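Local coordinates for protein aspartate aminotransferase (Rhodobacter sphaeroides, PDB 3NRA) that probably transfers the amino group of L-aspartate to 2-oxoglutarate, giving oxaloacetate and L-glutamate, with pyridoxal 5'-phosphate as cofactor, at residues A92-D100 with Y231-A239; E149-Y157 with G166-A175. One frame throughout, in Å; residues are numbered along the deposited sequence.

Contact 1. Residues A92-D100 with Y231-A239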
loop_
_atom_site.group_PDB
_atom_site.type_symbol
_atom_site.label_atom_id
_atom_site.label_comp_id
_atom_site.label_asym_id
_atom_site.label_seq_id
_atom_site.Cartn_x
_atom_site.Cartn_y
_atom_site.Cartn_z
ATOM N N ALA B 92 23.318 -7.026 1.259
ATOM C CA ALA B 92 24.205 -8.094 1.763
ATOM C C ALA B 92 25.422 -7.536 2.507
ATOM O O ALA B 92 25.768 -8.018 3.596
ATOM C CB ALA B 92 24.674 -9.058 0.592
ATOM N N ALA B 93 26.081 -6.549 1.896
ATOM C CA ALA B 93 27.241 -5.882 2.494
ATOM C C ALA B 93 26.855 -5.179 3.796
ATOM O O ALA B 93 27.529 -5.330 4.787
ATOM C CB ALA B 93 27.843 -4.882 1.507
ATOM N N PHE B 94 25.714 -4.483 3.786
ATOM C CA PHE B 94 25.220 -3.771 4.973
ATOM C C PHE B 94 24.951 -4.694 6.155
ATOM O O PHE B 94 25.442 -4.444 7.245
ATOM C CB PHE B 94 23.953 -2.962 4.650
ATOM C CG PHE B 94 23.465 -2.137 5.805
ATOM C CD1 PHE B 94 24.287 -1.171 6.380
ATOM C CD2 PHE B 94 22.225 -2.397 6.397
ATOM C CE1 PHE B 94 23.846 -0.422 7.475
ATOM C CE2 PHE B 94 21.786 -1.653 7.484
ATOM C CZ PHE B 94 22.595 -0.673 8.028
ATOM N N THR B 95 24.208 -5.771 5.921
ATOM C CA THR B 95 23.798 -6.703 6.996
ATOM C C THR B 95 24.798 -7.858 7.277
ATOM O O THR B 95 24.653 -8.567 8.256
ATOM C CB THR B 95 22.422 -7.333 6.682
ATOM O OG1 THR B 95 22.484 -8.063 5.437
ATOM C CG2 THR B 95 21.344 -6.262 6.604
ATOM N N GLY B 96 25.804 -8.025 6.426
ATOM C CA GLY B 96 26.841 -9.059 6.657
ATOM C C GLY B 96 26.377 -10.497 6.402
ATOM O O GLY B 96 26.928 -11.430 6.968
ATOM N N ALA B 97 25.350 -10.665 5.559
ATOM C CA ALA B 97 24.896 -12.000 5.132
ATOM C C ALA B 97 24.307 -11.933 3.708
ATOM O O ALA B 97 23.897 -10.860 3.258
ATOM C CB ALA B 97 23.855 -12.574 6.128
ATOM N N PRO B 98 24.268 -13.076 2.999
ATOM C CA PRO B 98 23.740 -13.105 1.638
ATOM C C PRO B 98 22.292 -12.612 1.499
ATOM O O PRO B 98 21.488 -12.773 2.421
ATOM C CB PRO B 98 23.823 -14.608 1.266
ATOM C CG PRO B 98 24.936 -15.087 1.999
ATOM C CD PRO B 98 24.895 -14.364 3.335
ATOM N N VAL B 99 22.006 -11.996 0.358
ATOM C CA VAL B 99 20.675 -11.578 -0.008
ATOM C C VAL B 99 20.402 -12.101 -1.423
ATOM O O VAL B 99 21.245 -11.959 -2.330
ATOM C CB VAL B 99 20.535 -10.011 0.033
ATOM C CG1 VAL B 99 19.208 -9.589 -0.492
ATOM C CG2 VAL B 99 20.713 -9.497 1.473
ATOM N N ASP B 100 19.244 -12.709 -1.594
ATOM C CA ASP B 100 18.839 -13.292 -2.851
ATOM C C ASP B 100 17.889 -12.325 -3.596
ATOM O O ASP B 100 16.718 -12.223 -3.250
ATOM C CB ASP B 100 18.150 -14.624 -2.552
ATOM C CG ASP B 100 17.619 -15.323 -3.796
ATOM O OD1 ASP B 100 17.702 -14.770 -4.911
ATOM O OD2 ASP B 100 17.093 -16.441 -3.631
ATOM N N TYR B 231 26.156 -2.218 16.315
ATOM C CA TYR B 231 24.902 -2.757 15.795
ATOM C C TYR B 231 25.132 -4.168 15.313
ATOM O O TYR B 231 26.089 -4.428 14.581
ATOM C CB TYR B 231 24.360 -1.892 14.644
ATOM C CG TYR B 231 22.967 -2.266 14.232
ATOM C CD1 TYR B 231 22.736 -3.330 13.349
ATOM C CD2 TYR B 231 21.879 -1.635 14.785
ATOM C CE1 TYR B 231 21.459 -3.701 12.986
ATOM C CE2 TYR B 231 20.591 -2.003 14.441
ATOM C CZ TYR B 231 20.386 -3.044 13.542
ATOM O OH TYR B 231 19.102 -3.400 13.201
ATOM N N THR B 232 24.217 -5.071 15.677
ATOM C CA THR B 232 24.316 -6.474 15.313
ATOM C C THR B 232 23.054 -6.903 14.535
ATOM O O THR B 232 21.914 -6.703 15.000
ATOM C CB THR B 232 24.467 -7.333 16.564
ATOM O OG1 THR B 232 25.449 -6.746 17.411
ATOM C CG2 THR B 232 24.886 -8.756 16.217
ATOM N N HIS B 233 23.270 -7.512 13.368
ATOM C CA HIS B 233 22.190 -7.928 12.490
ATOM C C HIS B 233 21.795 -9.358 12.782
ATOM O O HIS B 233 22.554 -10.284 12.510
ATOM C CB HIS B 233 22.631 -7.806 11.036
ATOM C CG HIS B 233 22.960 -6.415 10.624
ATOM N ND1 HIS B 233 22.030 -5.575 10.049
ATOM C CD2 HIS B 233 24.127 -5.724 10.658
ATOM C CE1 HIS B 233 22.595 -4.406 9.790
ATOM N NE2 HIS B 233 23.871 -4.471 10.139
ATOM N N LEU B 234 20.576 -9.537 13.293
ATOM C CA LEU B 234 20.034 -10.884 13.608
ATOM C C LEU B 234 20.227 -11.869 12.470
ATOM O O LEU B 234 20.581 -13.006 12.700
ATOM C CB LEU B 234 18.536 -10.800 13.954
ATOM C CG LEU B 234 17.913 -12.108 14.473
ATOM C CD1 LEU B 234 18.584 -12.516 15.765
ATOM C CD2 LEU B 234 16.395 -11.964 14.672
ATOM N N ARG B 235 20.004 -11.412 11.235
ATOM C CA ARG B 235 20.037 -12.302 10.041
ATOM C C ARG B 235 21.401 -12.884 9.709
ATOM O O ARG B 235 21.480 -13.813 8.924
ATOM C CB ARG B 235 19.494 -11.559 8.793
ATOM C CG ARG B 235 20.461 -10.552 8.161
ATOM C CD ARG B 235 19.745 -9.752 7.045
ATOM N NE ARG B 235 19.237 -10.668 6.034
ATOM C CZ ARG B 235 19.920 -11.130 4.993
ATOM N NH1 ARG B 235 21.138 -10.656 4.687
ATOM N NH2 ARG B 235 19.359 -12.065 4.213
ATOM N N ALA B 236 22.461 -12.281 10.252
ATOM C CA ALA B 236 23.819 -12.774 10.113
ATOM C C ALA B 236 24.265 -13.684 11.265
ATOM O O ALA B 236 25.351 -14.250 11.200
ATOM C CB ALA B 236 24.808 -11.583 9.961
ATOM N N GLU B 237 23.444 -13.850 12.306
ATOM C CA GLU B 237 23.819 -14.773 13.449
ATOM C C GLU B 237 23.975 -16.237 13.019
ATOM O O GLU B 237 23.121 -16.785 12.361
ATOM C CB GLU B 237 22.785 -14.693 14.574
ATOM C CG GLU B 237 22.822 -13.430 15.351
ATOM C CD GLU B 237 24.103 -13.244 16.148
ATOM O OE1 GLU B 237 24.646 -14.247 16.695
ATOM O OE2 GLU B 237 24.584 -12.099 16.206
ATOM N N ALA B 238 25.083 -16.861 13.399
ATOM C CA ALA B 238 25.325 -18.300 13.076
ATOM C C ALA B 238 24.214 -19.253 13.636
ATOM O O ALA B 238 23.903 -20.288 13.020
ATOM C CB ALA B 238 26.724 -18.735 13.594
ATOM N N ALA B 239 23.612 -18.872 14.773
ATOM C CA ALA B 239 22.581 -19.688 15.442
ATOM C C ALA B 239 21.251 -19.716 14.707
ATOM O O ALA B 239 20.457 -20.641 14.881
ATOM C CB ALA B 239 22.365 -19.178 16.881
#
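Arg235 reaches across to the end of helix 81-95 and fastens its guanidinium to the turn that follows. NH2 and NH1 grip a single acceptor, Pro98 O, end-on: the NH2 bond is 2.9 Å, with the oxygen in the guanidinium plane, whereas NH1 meets the same oxygen from above its carbonyl plane. NH1 also donates weakly to Ala97 O and, at 3.0 Å, to Thr95 OG1, which lies a little out of the guanidinium plane and is hydrogen-bonded to Leu91 O, one turn back. A bend at chi3 (-58°) turns the group toward these acceptors. With a lysine in place of Arg235, a single nitrogen remains, and Pro98 O or Thr95 OG1 would probably be left without its donor. His233 stands with one ring face over the helix end, Thr95 CA 3.6 Å above its centre, while its edge points at the face of Phe94 in a T-shaped pair (planes at 76°). Tyr231 CE1 lies over the opposite face, toward the rim, and His233 ND1 is hydrogen-bonded to Gln219. Gly96, just past the helix, has positive phi; Ala97 CB meets Ala236 CB. Phe266 of strand 263-267 touches Thr95, Val99 and Arg235; strand 245-249 adds Val245 and Thr247 against Arg235.

Contact 2. Residues E149-Y157 with G166-A175. With GOL (glycerol), chain U.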
loop_
_atom_site.group_PDB
_atom_site.type_symbol
_atom_site.label_atom_id
_atom_site.label_comp_id
_atom_site.label_asym_id
_atom_site.label_seq_id
_atom_site.Cartn_x
_atom_site.Cartn_y
_atom_site.Cartn_z
ATOM N N GLU B 149 -2.695 -13.600 19.031
ATOM C CA GLU B 149 -2.650 -13.254 20.447
ATOM C C GLU B 149 -1.249 -12.717 20.771
ATOM O O GLU B 149 -0.260 -13.463 20.705
ATOM C CB GLU B 149 -2.924 -14.492 21.267
ATOM C CG GLU B 149 -3.010 -14.263 22.781
ATOM C CD GLU B 149 -3.001 -15.590 23.595
ATOM O OE1 GLU B 149 -3.355 -16.667 23.032
ATOM O OE2 GLU B 149 -2.607 -15.543 24.777
HETATM N N MSE B 150 -1.155 -11.439 21.113
HETATM C CA MSE B 150 0.130 -10.870 21.556
HETATM C C MSE B 150 0.532 -11.473 22.886
HETATM O O MSE B 150 -0.279 -11.519 23.822
HETATM C CB MSE B 150 0.062 -9.346 21.711
HETATM C CG MSE B 150 1.252 -8.745 22.555
HETATM SE SE MSE B 150 1.279 -6.825 22.446
HETATM C CE MSE B 150 -0.098 -6.528 23.779
ATOM N N VAL B 151 1.798 -11.890 22.972
ATOM C CA VAL B 151 2.457 -12.214 24.239
ATOM C C VAL B 151 3.548 -11.162 24.427
ATOM O O VAL B 151 4.476 -11.088 23.624
ATOM C CB VAL B 151 3.069 -13.630 24.212
ATOM C CG1 VAL B 151 3.707 -14.009 25.620
ATOM C CG2 VAL B 151 2.003 -14.671 23.796
ATOM N N PRO B 152 3.351 -10.228 25.380
ATOM C CA PRO B 152 4.305 -9.148 25.515
ATOM C C PRO B 152 5.642 -9.610 26.129
ATOM O O PRO B 152 5.678 -10.562 26.873
ATOM C CB PRO B 152 3.601 -8.168 26.452
ATOM C CG PRO B 152 2.659 -8.980 27.222
ATOM C CD PRO B 152 2.204 -10.071 26.301
ATOM N N VAL B 153 6.717 -8.966 25.701
ATOM C CA VAL B 153 8.040 -9.144 26.236
ATOM C C VAL B 153 8.510 -7.763 26.669
ATOM O O VAL B 153 8.582 -6.845 25.846
ATOM C CB VAL B 153 8.985 -9.671 25.167
ATOM C CG1 VAL B 153 10.416 -9.887 25.752
ATOM C CG2 VAL B 153 8.427 -10.987 24.543
ATOM N N GLN B 154 8.816 -7.604 27.953
ATOM C CA GLN B 154 9.222 -6.299 28.488
ATOM C C GLN B 154 10.580 -5.894 27.932
ATOM O O GLN B 154 11.512 -6.717 27.876
ATOM C CB GLN B 154 9.267 -6.352 30.037
ATOM C CG GLN B 154 9.535 -5.029 30.722
ATOM C CD GLN B 154 8.416 -4.008 30.503
ATOM O OE1 GLN B 154 7.231 -4.338 30.534
ATOM N NE2 GLN B 154 8.794 -2.782 30.257
ATOM N N LEU B 155 10.680 -4.640 27.495
ATOM C CA LEU B 155 11.965 -3.975 27.308
ATOM C C LEU B 155 12.226 -3.155 28.538
ATOM O O LEU B 155 11.616 -2.108 28.714
ATOM C CB LEU B 155 11.954 -3.053 26.064
ATOM C CG LEU B 155 13.286 -2.422 25.613
ATOM C CD1 LEU B 155 14.271 -3.490 25.164
ATOM C CD2 LEU B 155 13.067 -1.370 24.476
ATOM N N ASP B 156 13.161 -3.614 29.375
ATOM C CA ASP B 156 13.526 -2.900 30.567
ATOM C C ASP B 156 14.631 -1.893 30.216
ATOM O O ASP B 156 15.766 -2.018 30.643
ATOM C CB ASP B 156 13.954 -3.882 31.698
ATOM C CG ASP B 156 12.753 -4.586 32.350
ATOM O OD1 ASP B 156 11.809 -3.895 32.768
ATOM O OD2 ASP B 156 12.740 -5.832 32.413
ATOM N N TYR B 157 14.266 -0.909 29.406
ATOM C CA TYR B 157 15.227 0.059 28.856
ATOM C C TYR B 157 15.612 1.123 29.860
ATOM O O TYR B 157 16.613 1.811 29.655
ATOM C CB TYR B 157 14.663 0.739 27.579
ATOM C CG TYR B 157 13.487 1.675 27.832
ATOM C CD1 TYR B 157 12.187 1.181 27.960
ATOM C CD2 TYR B 157 13.678 3.057 27.926
ATOM C CE1 TYR B 157 11.104 2.040 28.228
ATOM C CE2 TYR B 157 12.615 3.913 28.178
ATOM C CZ TYR B 157 11.328 3.390 28.340
ATOM O OH TYR B 157 10.289 4.225 28.592
ATOM N N GLY B 166 17.967 -3.939 26.969
ATOM C CA GLY B 166 17.287 -4.333 28.198
ATOM C C GLY B 166 16.142 -5.315 27.995
ATOM O O GLY B 166 15.259 -5.403 28.850
ATOM N N LEU B 167 16.143 -6.047 26.875
ATOM C CA LEU B 167 15.081 -7.025 26.604
ATOM C C LEU B 167 15.083 -8.120 27.666
ATOM O O LEU B 167 16.146 -8.623 28.049
ATOM C CB LEU B 167 15.244 -7.668 25.211
ATOM C CG LEU B 167 14.040 -8.503 24.698
ATOM C CD1 LEU B 167 12.794 -7.639 24.477
ATOM C CD2 LEU B 167 14.390 -9.230 23.408
ATOM N N ASP B 168 13.879 -8.464 28.141
ATOM C CA ASP B 168 13.663 -9.602 29.020
ATOM C C ASP B 168 13.709 -10.906 28.208
ATOM O O ASP B 168 12.675 -11.380 27.718
ATOM C CB ASP B 168 12.315 -9.448 29.737
ATOM C CG ASP B 168 11.952 -10.650 30.582
ATOM O OD1 ASP B 168 12.825 -11.529 30.829
ATOM O OD2 ASP B 168 10.768 -10.765 30.949
ATOM N N LEU B 169 14.901 -11.501 28.116
ATOM C CA LEU B 169 15.108 -12.688 27.270
ATOM C C LEU B 169 14.454 -13.933 27.845
ATOM O O LEU B 169 14.001 -14.800 27.091
ATOM C CB LEU B 169 16.596 -12.930 27.012
ATOM C CG LEU B 169 17.267 -11.797 26.173
ATOM C CD1 LEU B 169 18.776 -11.769 26.425
ATOM C CD2 LEU B 169 16.960 -11.911 24.690
ATOM N N THR B 170 14.362 -14.010 29.167
ATOM C CA THR B 170 13.585 -15.053 29.794
ATOM C C THR B 170 12.098 -14.942 29.407
ATOM O O THR B 170 11.459 -15.937 29.114
ATOM C CB THR B 170 13.733 -15.032 31.328
ATOM O OG1 THR B 170 15.106 -14.779 31.691
ATOM C CG2 THR B 170 13.282 -16.370 31.929
ATOM N N GLY B 171 11.573 -13.721 29.376
ATOM C CA GLY B 171 10.217 -13.451 28.890
ATOM C C GLY B 171 9.989 -13.884 27.433
ATOM O O GLY B 171 8.948 -14.430 27.109
ATOM N N LEU B 172 10.976 -13.655 26.568
ATOM C CA LEU B 172 10.881 -14.089 25.165
ATOM C C LEU B 172 10.816 -15.611 25.088
ATOM O O LEU B 172 9.946 -16.170 24.412
ATOM C CB LEU B 172 12.068 -13.597 24.369
ATOM C CG LEU B 172 12.079 -13.945 22.880
ATOM C CD1 LEU B 172 10.757 -13.465 22.192
ATOM C CD2 LEU B 172 13.303 -13.325 22.228
ATOM N N GLU B 173 11.743 -16.269 25.792
ATOM C CA GLU B 173 11.770 -17.692 25.851
ATOM C C GLU B 173 10.461 -18.265 26.332
ATOM O O GLU B 173 9.977 -19.220 25.760
ATOM C CB GLU B 173 12.901 -18.187 26.749
ATOM C CG GLU B 173 12.921 -19.710 26.820
ATOM C CD GLU B 173 14.150 -20.276 27.466
ATOM O OE1 GLU B 173 15.042 -19.494 27.899
ATOM O OE2 GLU B 173 14.209 -21.525 27.556
ATOM N N GLU B 174 9.911 -17.691 27.405
ATOM C CA GLU B 174 8.624 -18.126 27.940
ATOM C C GLU B 174 7.480 -17.942 26.921
ATOM O O GLU B 174 6.609 -18.805 26.808
ATOM C CB GLU B 174 8.297 -17.386 29.240
ATOM C CG GLU B 174 9.196 -17.737 30.466
ATOM C CD GLU B 174 9.086 -19.170 30.895
ATOM O OE1 GLU B 174 7.944 -19.651 31.131
ATOM O OE2 GLU B 174 10.149 -19.833 31.006
ATOM N N ALA B 175 7.523 -16.847 26.161
ATOM C CA ALA B 175 6.615 -16.634 25.042
ATOM C C ALA B 175 6.687 -17.792 24.046
ATOM O O ALA B 175 5.674 -18.321 23.650
ATOM C CB ALA B 175 6.938 -15.298 24.328
HETATM C C1 GOL U . 7.502 -10.630 30.041
HETATM O O1 GOL U . 8.556 -9.692 29.927
HETATM C C2 GOL U . 6.581 -10.303 31.225
HETATM O O2 GOL U . 5.457 -11.178 31.197
HETATM C C3 GOL U . 6.092 -8.831 31.186
HETATM O O3 GOL U . 5.517 -8.492 29.931
#
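Strand 149-154 and helix 169-175 run nearly antiparallel, at 164° with their axes 7.2 Å apart at closest, and the chain ahead of the helix pairs with the strand's end in a single bridge, Leu155 with Leu167. Two backbone bonds flank that bridge: Asp168 N to Gln154 O (3.0 Å, nearly straight at 165°) and Asp156 N to Gly166 O. Val153 has the largest share of the contact. Its two methyls divide the work: CG1, anti to the backbone N (chi1 -179°), lies against Leu167 CD1 at 3.5 Å and the carbonyl oxygen of Asp168, while CG2 meets Leu172 CD1 at 4.1 Å. Farther back along the strand, Val151 CG1 rests on Ala175 CB (3.7 Å). The segments belong to the strand-loop-helix part of the large pyridoxal-phosphate-binding domain of a fold-type I aminotransferase; strand 149-154 is the outermost on this side of the seven-stranded sheet within the chain, bonded through its backbone to strand 128-133. Asp168 is the helix N-cap: OD1 accepts from Gly171 N at 2.9 Å, met from above the carboxylate plane. The other oxygen, OD2, takes a bond from glycerol O1 (2.7 Å), and the same hydroxyl oxygen accepts from Gln154 N, so this glycerol, probably from the crystallisation liquor, bridges the strand backbone and the cap. At the backbone angles of Gly166 a CB would press on the preceding carbonyl oxygen and run into Asp156 O. Just past the strand, Leu155 CD1 lies 3.6 Å from Leu167 N and near Leu167 CB. Helix 198-211 backs the unit, Ile204 touching both Leu167 and Leu172, while Glu200 accepts from the backbone N of Gly166 and Leu167.

In the fold
Following the chain from the N terminus, the first segment met is the end of helix 81-95 and the residues after it, to residue 100. The chain then passes through strands 105-108 and 128-133 before reaching strand 149-154, where contact 2 begins and closes a short loop after eight intervening residues. Strands 182-186 and 214-218 follow, and residues 231-239 return to complete contact 1, so the small loop lies wholly within the large one, without crossing. The centres of the two contacts are about 23 Å apart, and the contacts do not touch, their nearest atoms being about 8 Å apart. Contact 2 joins outermost strand 149-154 to helix 169-177; contact 1 ties helix 81-95 to the loop preceding strand 245-249.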